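SspB protein (Streptomyces clavuligerus, PDB 6JUF) probably acts as a DNase in the SspABCD-SspE system, a bacterial defence against phages that senses DNA phosphorothioation. Local coordinates at residues E90-W93 with L94-D98; R330-W333 with A334-Y337; R142-L145 with A146-T149. All blocks are in the same frame, centred on the assembly; numbering follows the deposited sequence.

Contact 1. Residues E90-W93 with L94-D98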
loop_
_atom_site.group_PDB
_atom_site.type_symbol
_atom_site.label_atom_id
_atom_site.label_comp_id
_atom_site.label_asym_id
_atom_site.label_seq_id
_atom_site.Cartn_x
_atom_site.Cartn_y
_atom_site.Cartn_z
ATOM N N GLU B 90 20.060 6.499 -5.272
ATOM C CA GLU B 90 18.907 6.662 -4.409
ATOM C C GLU B 90 18.050 5.403 -4.293
ATOM O O GLU B 90 17.472 5.094 -3.225
ATOM C CB GLU B 90 18.024 7.909 -4.841
ATOM C CG GLU B 90 18.664 9.246 -4.510
ATOM C CD GLU B 90 19.820 9.659 -5.401
ATOM O OE1 GLU B 90 20.050 9.011 -6.504
ATOM O OE2 GLU B 90 20.470 10.625 -5.046
ATOM N N ALA B 91 17.897 4.666 -5.399
ATOM C CA ALA B 91 17.154 3.424 -5.363
ATOM C C ALA B 91 17.924 2.401 -4.501
ATOM O O ALA B 91 17.296 1.696 -3.690
ATOM C CB ALA B 91 16.949 2.854 -6.767
ATOM N N ARG B 92 19.248 2.336 -4.606
ATOM C CA ARG B 92 20.028 1.455 -3.722
ATOM C C ARG B 92 19.787 1.864 -2.242
ATOM O O ARG B 92 19.681 0.971 -1.409
ATOM C CB ARG B 92 21.524 1.559 -4.050
ATOM C CG ARG B 92 22.482 0.909 -3.068
ATOM C CD ARG B 92 22.268 -0.601 -3.031
ATOM N NE ARG B 92 23.132 -1.311 -2.059
ATOM C CZ ARG B 92 22.827 -1.508 -0.778
ATOM N NH1 ARG B 92 21.718 -0.977 -0.218
ATOM N NH2 ARG B 92 23.679 -2.198 -0.005
ATOM N N TRP B 93 19.751 3.150 -1.936
ATOM C CA TRP B 93 19.594 3.600 -0.566
ATOM C C TRP B 93 18.196 3.256 -0.052
ATOM O O TRP B 93 18.039 2.890 1.099
ATOM C CB TRP B 93 19.913 5.089 -0.505
ATOM C CG TRP B 93 19.598 5.693 0.834
ATOM C CD1 TRP B 93 20.431 5.829 1.938
ATOM C CD2 TRP B 93 18.328 6.312 1.216
ATOM N NE1 TRP B 93 19.752 6.421 2.973
ATOM C CE2 TRP B 93 18.474 6.747 2.584
ATOM C CE3 TRP B 93 17.102 6.524 0.553
ATOM C CZ2 TRP B 93 17.430 7.387 3.284
ATOM C CZ3 TRP B 93 16.095 7.203 1.258
ATOM C CH2 TRP B 93 16.268 7.586 2.615
ATOM N N LEU B 94 17.141 3.432 -0.874
ATOM C CA LEU B 94 15.772 3.301 -0.399
ATOM C C LEU B 94 15.196 1.899 -0.483
ATOM O O LEU B 94 14.564 1.379 0.476
ATOM C CB LEU B 94 14.856 4.253 -1.225
ATOM C CG LEU B 94 13.352 4.121 -0.847
ATOM C CD1 LEU B 94 13.069 4.592 0.599
ATOM C CD2 LEU B 94 12.498 4.880 -1.859
ATOM N N LEU B 95 15.379 1.251 -1.626
ATOM C CA LEU B 95 14.656 0.051 -1.959
ATOM C C LEU B 95 15.388 -1.263 -1.741
ATOM O O LEU B 95 14.742 -2.311 -1.804
ATOM C CB LEU B 95 14.160 0.105 -3.434
ATOM C CG LEU B 95 13.176 1.256 -3.697
ATOM C CD1 LEU B 95 12.949 1.278 -5.218
ATOM C CD2 LEU B 95 11.910 1.019 -2.921
ATOM N N ASP B 96 16.687 -1.262 -1.593
ATOM C CA ASP B 96 17.418 -2.498 -1.381
ATOM C C ASP B 96 16.909 -3.191 -0.117
ATOM O O ASP B 96 16.465 -2.542 0.855
ATOM C CB ASP B 96 18.887 -2.184 -1.237
ATOM C CG ASP B 96 19.742 -3.384 -1.511
ATOM O OD1 ASP B 96 20.052 -4.112 -0.538
ATOM O OD2 ASP B 96 20.055 -3.630 -2.682
ATOM N N GLU B 97 16.964 -4.513 -0.111
ATOM C CA GLU B 97 16.675 -5.235 1.101
ATOM C C GLU B 97 17.489 -4.708 2.278
ATOM O O GLU B 97 16.994 -4.662 3.419
ATOM C CB GLU B 97 16.886 -6.759 0.871
ATOM C CG GLU B 97 17.707 -7.515 1.888
ATOM C CD GLU B 97 18.225 -8.854 1.332
ATOM O OE1 GLU B 97 18.820 -8.896 0.221
ATOM O OE2 GLU B 97 18.036 -9.877 2.016
ATOM N N ASP B 98 18.703 -4.243 1.993
ATOM C CA ASP B 98 19.553 -3.691 3.013
ATOM C C ASP B 98 19.423 -2.130 3.205
ATOM O O ASP B 98 20.193 -1.516 3.975
ATOM C CB ASP B 98 20.975 -4.203 2.682
ATOM C CG ASP B 98 22.047 -3.420 3.342
ATOM O OD1 ASP B 98 22.085 -3.446 4.594
ATOM O OD2 ASP B 98 22.854 -2.806 2.597
#

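Contact 2. Residues R330-W333 with A334-Y337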
loop_
_atom_site.group_PDB
_atom_site.type_symbol
_atom_site.label_atom_id
_atom_site.label_comp_id
_atom_site.label_asym_id
_atom_site.label_seq_id
_atom_site.Cartn_x
_atom_site.Cartn_y
_atom_site.Cartn_z
ATOM N N ARG B 330 28.233 7.071 -3.098
ATOM C CA ARG B 330 27.813 7.440 -4.443
ATOM C C ARG B 330 28.958 7.112 -5.433
ATOM O O ARG B 330 28.705 6.726 -6.599
ATOM C CB ARG B 330 27.422 8.925 -4.445
ATOM C CG ARG B 330 26.264 9.242 -3.478
ATOM C CD ARG B 330 25.811 10.700 -3.487
ATOM N NE ARG B 330 24.830 10.698 -4.493
ATOM C CZ ARG B 330 23.503 10.803 -4.360
ATOM N NH1 ARG B 330 22.842 11.190 -3.238
ATOM N NH2 ARG B 330 22.855 10.652 -5.442
ATOM N N GLU B 331 30.198 7.225 -4.982
ATOM C CA GLU B 331 31.348 7.051 -5.870
ATOM C C GLU B 331 31.481 5.583 -6.245
ATOM O O GLU B 331 31.827 5.242 -7.371
ATOM C CB GLU B 331 32.639 7.530 -5.150
ATOM C CG GLU B 331 32.812 9.034 -4.883
ATOM C CD GLU B 331 31.789 9.686 -3.921
ATOM O OE1 GLU B 331 31.577 10.928 -4.056
ATOM O OE2 GLU B 331 31.172 9.020 -3.019
ATOM N N ASP B 332 31.278 4.702 -5.275
ATOM C CA ASP B 332 31.320 3.267 -5.453
ATOM C C ASP B 332 30.255 2.852 -6.427
ATOM O O ASP B 332 30.498 2.069 -7.359
ATOM C CB ASP B 332 30.988 2.524 -4.173
ATOM C CG ASP B 332 32.049 2.627 -3.096
ATOM O OD1 ASP B 332 33.246 2.810 -3.375
ATOM O OD2 ASP B 332 31.622 2.458 -1.905
ATOM N N TRP B 333 29.058 3.406 -6.217
ATOM C CA TRP B 333 27.956 3.133 -7.138
ATOM C C TRP B 333 28.191 3.646 -8.554
ATOM O O TRP B 333 27.825 2.922 -9.537
ATOM C CB TRP B 333 26.684 3.729 -6.507
ATOM C CG TRP B 333 25.408 3.206 -7.088
ATOM C CD1 TRP B 333 24.556 3.830 -7.981
ATOM C CD2 TRP B 333 24.806 1.918 -6.797
ATOM N NE1 TRP B 333 23.475 2.996 -8.291
ATOM C CE2 TRP B 333 23.577 1.825 -7.598
ATOM C CE3 TRP B 333 25.180 0.827 -5.987
ATOM C CZ2 TRP B 333 22.765 0.697 -7.552
ATOM C CZ3 TRP B 333 24.379 -0.316 -5.955
ATOM C CH2 TRP B 333 23.181 -0.400 -6.725
ATOM N N ALA B 334 28.771 4.829 -8.693
ATOM C CA ALA B 334 29.097 5.423 -9.972
ATOM C C ALA B 334 30.062 4.538 -10.759
ATOM O O ALA B 334 29.932 4.395 -11.955
ATOM C CB ALA B 334 29.655 6.822 -9.743
ATOM N N ARG B 335 31.020 3.936 -10.079
ATOM C CA ARG B 335 32.018 3.078 -10.731
ATOM C C ARG B 335 31.337 1.805 -11.210
ATOM O O ARG B 335 31.621 1.282 -12.301
ATOM C CB ARG B 335 33.132 2.745 -9.736
ATOM C CG ARG B 335 34.147 3.878 -9.566
ATOM C CD ARG B 335 35.460 3.391 -8.972
ATOM N NE ARG B 335 35.233 2.894 -7.624
ATOM C CZ ARG B 335 35.268 3.646 -6.528
ATOM N NH1 ARG B 335 35.557 4.948 -6.585
ATOM N NH2 ARG B 335 35.035 3.083 -5.366
ATOM N N ARG B 336 30.404 1.282 -10.409
ATOM C CA ARG B 336 29.598 0.154 -10.849
ATOM C C ARG B 336 28.656 0.484 -12.022
ATOM O O ARG B 336 28.594 -0.325 -12.973
ATOM C CB ARG B 336 28.821 -0.497 -9.712
ATOM C CG ARG B 336 28.208 -1.849 -10.001
ATOM C CD ARG B 336 27.728 -2.589 -8.698
ATOM N NE ARG B 336 28.478 -2.100 -7.519
ATOM C CZ ARG B 336 28.080 -2.114 -6.239
ATOM N NH1 ARG B 336 26.926 -2.684 -5.874
ATOM N NH2 ARG B 336 28.867 -1.580 -5.304
ATOM N N TYR B 337 28.036 1.667 -12.010
ATOM C CA TYR B 337 27.144 2.101 -13.084
ATOM C C TYR B 337 27.544 3.408 -13.722
ATOM O O TYR B 337 26.941 4.416 -13.464
ATOM C CB TYR B 337 25.716 2.237 -12.501
ATOM C CG TYR B 337 25.209 0.987 -11.883
ATOM C CD1 TYR B 337 24.651 -0.011 -12.664
ATOM C CD2 TYR B 337 25.290 0.778 -10.491
ATOM C CE1 TYR B 337 24.140 -1.173 -12.113
ATOM C CE2 TYR B 337 24.790 -0.376 -9.922
ATOM C CZ TYR B 337 24.221 -1.364 -10.731
ATOM O OH TYR B 337 23.720 -2.527 -10.183
#

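Contact 3. Residues R142-L145 with A146-T149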
loop_
_atom_site.group_PDB
_atom_site.type_symbol
_atom_site.label_atom_id
_atom_site.label_comp_id
_atom_site.label_asym_id
_atom_site.label_seq_id
_atom_site.Cartn_x
_atom_site.Cartn_y
_atom_site.Cartn_z
ATOM N N ARG B 142 -8.805 23.933 -6.298
ATOM C CA ARG B 142 -10.044 23.192 -6.529
ATOM C C ARG B 142 -10.395 23.262 -8.016
ATOM O O ARG B 142 -10.310 24.302 -8.640
ATOM C CB ARG B 142 -11.169 23.742 -5.633
ATOM C CG ARG B 142 -12.482 23.054 -5.903
ATOM C CD ARG B 142 -13.641 23.915 -5.511
ATOM N NE ARG B 142 -14.304 23.346 -4.362
ATOM C CZ ARG B 142 -15.628 23.344 -4.206
ATOM N NH1 ARG B 142 -16.437 23.867 -5.154
ATOM N NH2 ARG B 142 -16.150 22.791 -3.116
ATOM N N PHE B 143 -10.777 22.109 -8.600
ATOM C CA PHE B 143 -10.923 22.083 -10.043
ATOM C C PHE B 143 -11.771 20.900 -10.502
ATOM O O PHE B 143 -11.791 19.830 -9.862
ATOM C CB PHE B 143 -9.542 21.965 -10.694
ATOM C CG PHE B 143 -8.677 20.906 -10.061
ATOM C CD1 PHE B 143 -8.706 19.595 -10.537
ATOM C CD2 PHE B 143 -7.860 21.210 -8.974
ATOM C CE1 PHE B 143 -7.894 18.609 -9.954
ATOM C CE2 PHE B 143 -7.066 20.249 -8.385
ATOM C CZ PHE B 143 -7.090 18.949 -8.857
ATOM N N THR B 144 -12.355 21.038 -11.680
ATOM C CA THR B 144 -12.802 19.838 -12.395
ATOM C C THR B 144 -11.593 19.275 -13.152
ATOM O O THR B 144 -10.584 19.966 -13.373
ATOM C CB THR B 144 -13.893 20.201 -13.422
ATOM O OG1 THR B 144 -13.359 21.061 -14.455
ATOM C CG2 THR B 144 -15.061 20.843 -12.706
ATOM N N LEU B 145 -11.692 18.013 -13.547
ATOM C CA LEU B 145 -10.635 17.414 -14.361
ATOM C C LEU B 145 -10.427 18.185 -15.679
ATOM O O LEU B 145 -9.285 18.359 -16.141
ATOM C CB LEU B 145 -10.870 15.877 -14.541
ATOM C CG LEU B 145 -10.905 15.148 -13.170
ATOM C CD1 LEU B 145 -10.953 13.630 -13.312
ATOM C CD2 LEU B 145 -9.758 15.553 -12.210
ATOM N N ALA B 146 -11.526 18.673 -16.269
ATOM C CA ALA B 146 -11.456 19.522 -17.492
ATOM C C ALA B 146 -10.643 20.789 -17.226
ATOM O O ALA B 146 -9.833 21.217 -18.066
ATOM C CB ALA B 146 -12.867 19.841 -18.010
ATOM N N ASP B 147 -10.890 21.424 -16.063
ATOM C CA ASP B 147 -10.149 22.643 -15.681
ATOM C C ASP B 147 -8.645 22.417 -15.564
ATOM O O ASP B 147 -7.833 23.176 -16.156
ATOM C CB ASP B 147 -10.576 23.240 -14.325
ATOM C CG ASP B 147 -12.010 23.782 -14.324
ATOM O OD1 ASP B 147 -12.584 24.160 -15.388
ATOM O OD2 ASP B 147 -12.526 23.791 -13.177
ATOM N N LEU B 148 -8.280 21.319 -14.898
ATOM C CA LEU B 148 -6.867 20.986 -14.786
ATOM C C LEU B 148 -6.227 20.648 -16.129
ATOM O O LEU B 148 -5.113 21.067 -16.449
ATOM C CB LEU B 148 -6.644 19.875 -13.768
ATOM C CG LEU B 148 -5.173 19.522 -13.524
ATOM C CD1 LEU B 148 -4.366 20.729 -13.019
ATOM C CD2 LEU B 148 -5.111 18.376 -12.527
ATOM N N THR B 149 -6.952 19.868 -16.931
ATOM C CA THR B 149 -6.479 19.606 -18.276
ATOM C C THR B 149 -6.182 20.920 -19.043
ATOM O O THR B 149 -5.119 21.061 -19.669
ATOM C CB THR B 149 -7.497 18.731 -19.051
ATOM O OG1 THR B 149 -7.556 17.447 -18.410
ATOM C CG2 THR B 149 -7.061 18.577 -20.542
#

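Contact 1. Residues E90-W93 with L94-D98
The guanidinium of R92 meets two carboxylates in two different ways. D96 lies over one face, with its CG 3.3 Å above the plane. The two planes are only 26° apart, so the groups are stacked. R92 NH1 is 3.6 Å from D96 OD1. D96 OD1 lies well off the guanidinium plane, so the pairing is electrostatic and not a hydrogen bond. D98 sits at the edge. R92 NH2 donates to D98 OD2 at 2.8 Å in a nearly straight bond (170°), close to the guanidinium plane and on the anti lone pair of the acceptor. The R92 chain bends at chi2 (64°), which sets the group beside D96 and D98. D96 is itself held in an Asx turn: D98 N donates to D96 OD1 at 2.9 Å. Its other oxygen, OD2, is bonded to Y31 OH. The three charged residues thus form a salt-bridge network round the turn that follows helix 89-95.

In the last helical turn L94 N donates to E90 O, and L95 N to A91 O at 2.9 Å. W93 CE3 rests on L94 CB at 3.7 Å.

The helix end is buried between other helices. W93 bonds D315 through NE1 and meets W311 of helix 306-317 edge-to-face. L94 packs on L113 and W116 of helix 107-118, while A91 and R92 touch Y31 of helix 24-34.

Contact 2. Residues R330-W333 with A334-Y337
W333 and Y337 pack together at the C-terminal end of the short helix 330-336, one turn apart in an i to i+4 pair. Y337 is the first residue to leave helical backbone angles.

The aromatic contact is oblique. Y337 CE2 lies over one face of the indole, toward its rim, and is 3.3 Å from W333 CZ2. The six-membered ring of W333 and the ring of Y337 have centroids 4.7 Å apart and planes at 45°. Both polar ends are bonded to backbone oxygens in other parts of the chain: W333 NE1 to P87 O, and Y337 OH to Q35 O. These bonds help fix how the two rings are turned.

A second group, the guanidinium of R336, comes to the benzo part of the indole. R336 NH1 is 3.5 Å from W333 CZ3, and the ring and guanidinium planes are 61° apart. The R336 chain leaves with CG anti to the backbone N (chi1 -167°) and turns at chi3 to bring NH1 there.

A salt bridge joins D332 and R335, with D332 OD1 and R335 NH2 2.7 Å apart. R335 reaches back because its chain bends at chi3, and one face of its guanidinium lies over E331 O. R330 turns to E90 of helix 89-95 and makes a cation-pi contact with W311.

The main backbone bonds are i to i+4. A334 N donates to R330 O, R335 N to E331 O and R336 N to D332 O. R335 N also makes a weak bond to D332 O. The last of the series joins Y337 N to W333 O at 2.8 Å.

Contact 3. Residues R142-L145 with A146-T149
A capping box starts helix 145-159 where strand 142-144 passes into the helix. T144 is the N-cap residue and D147 is its partner three residues on. Each side chain bonds the backbone N of the other residue. D147 N donates to T144 OG1 at 3.0 Å (156°). In return T144 N donates to D147 OD2 at 3.1 Å, in a straight bond that meets the carboxylate from above its plane. T144 OG1 stands between the backbone N and the carbonyl carbon (chi1 65°), and this rotation turns it to the first turn of the helix. The cap gives the D147 amide, in the first turn, a side-chain acceptor. The carboxylate also lies near the N-terminal end of the helix, where the helix dipole would probably favour its negative charge.

Regular helix bonding begins at once. L148 N donates to T144 O at 3.1 Å. L145 O takes two bonds from T149: one from the backbone N at 2.9 Å and one from the hydroxyl OG1 at 3.0 Å. The two donors arrive from opposite faces of the carbonyl plane.

The apolar part of the contact joins F143 and L148. The two side chains run alongside each other in the same direction, with F143 CE1 3.8 Å from L148 CD2.

F143 also meets F221 and W219 of strand 218-221, the middle strand of the small antiparallel sheet, and M208 of strand 208-211. L145, L148 and T149 pack on V173 of helix 166-180. The junction thus ties the edge strand 142-144 to that helix.

Overall arrangement
Contacts 1 and 2 are neighbours, with centres 14 Å apart. They touch directly: E90 pairs with R330 in a salt bridge, and R92 CD packs on W333 CZ3 at 3.6 Å. Helices 89-95 and 330-336 are thus held together although far apart in sequence. Contact 1 is buried and runs past the C-terminal end of its helix with a charged network. Contact 2 is at the surface; it takes in all of helix 330-336 and its end, and combines an aromatic pair with a salt bridge. Contact 3 is partly buried and lies on the opposite side of the chain's centre from the other two. Its side chains cap the helix start, and no salt bridge joins its two segments.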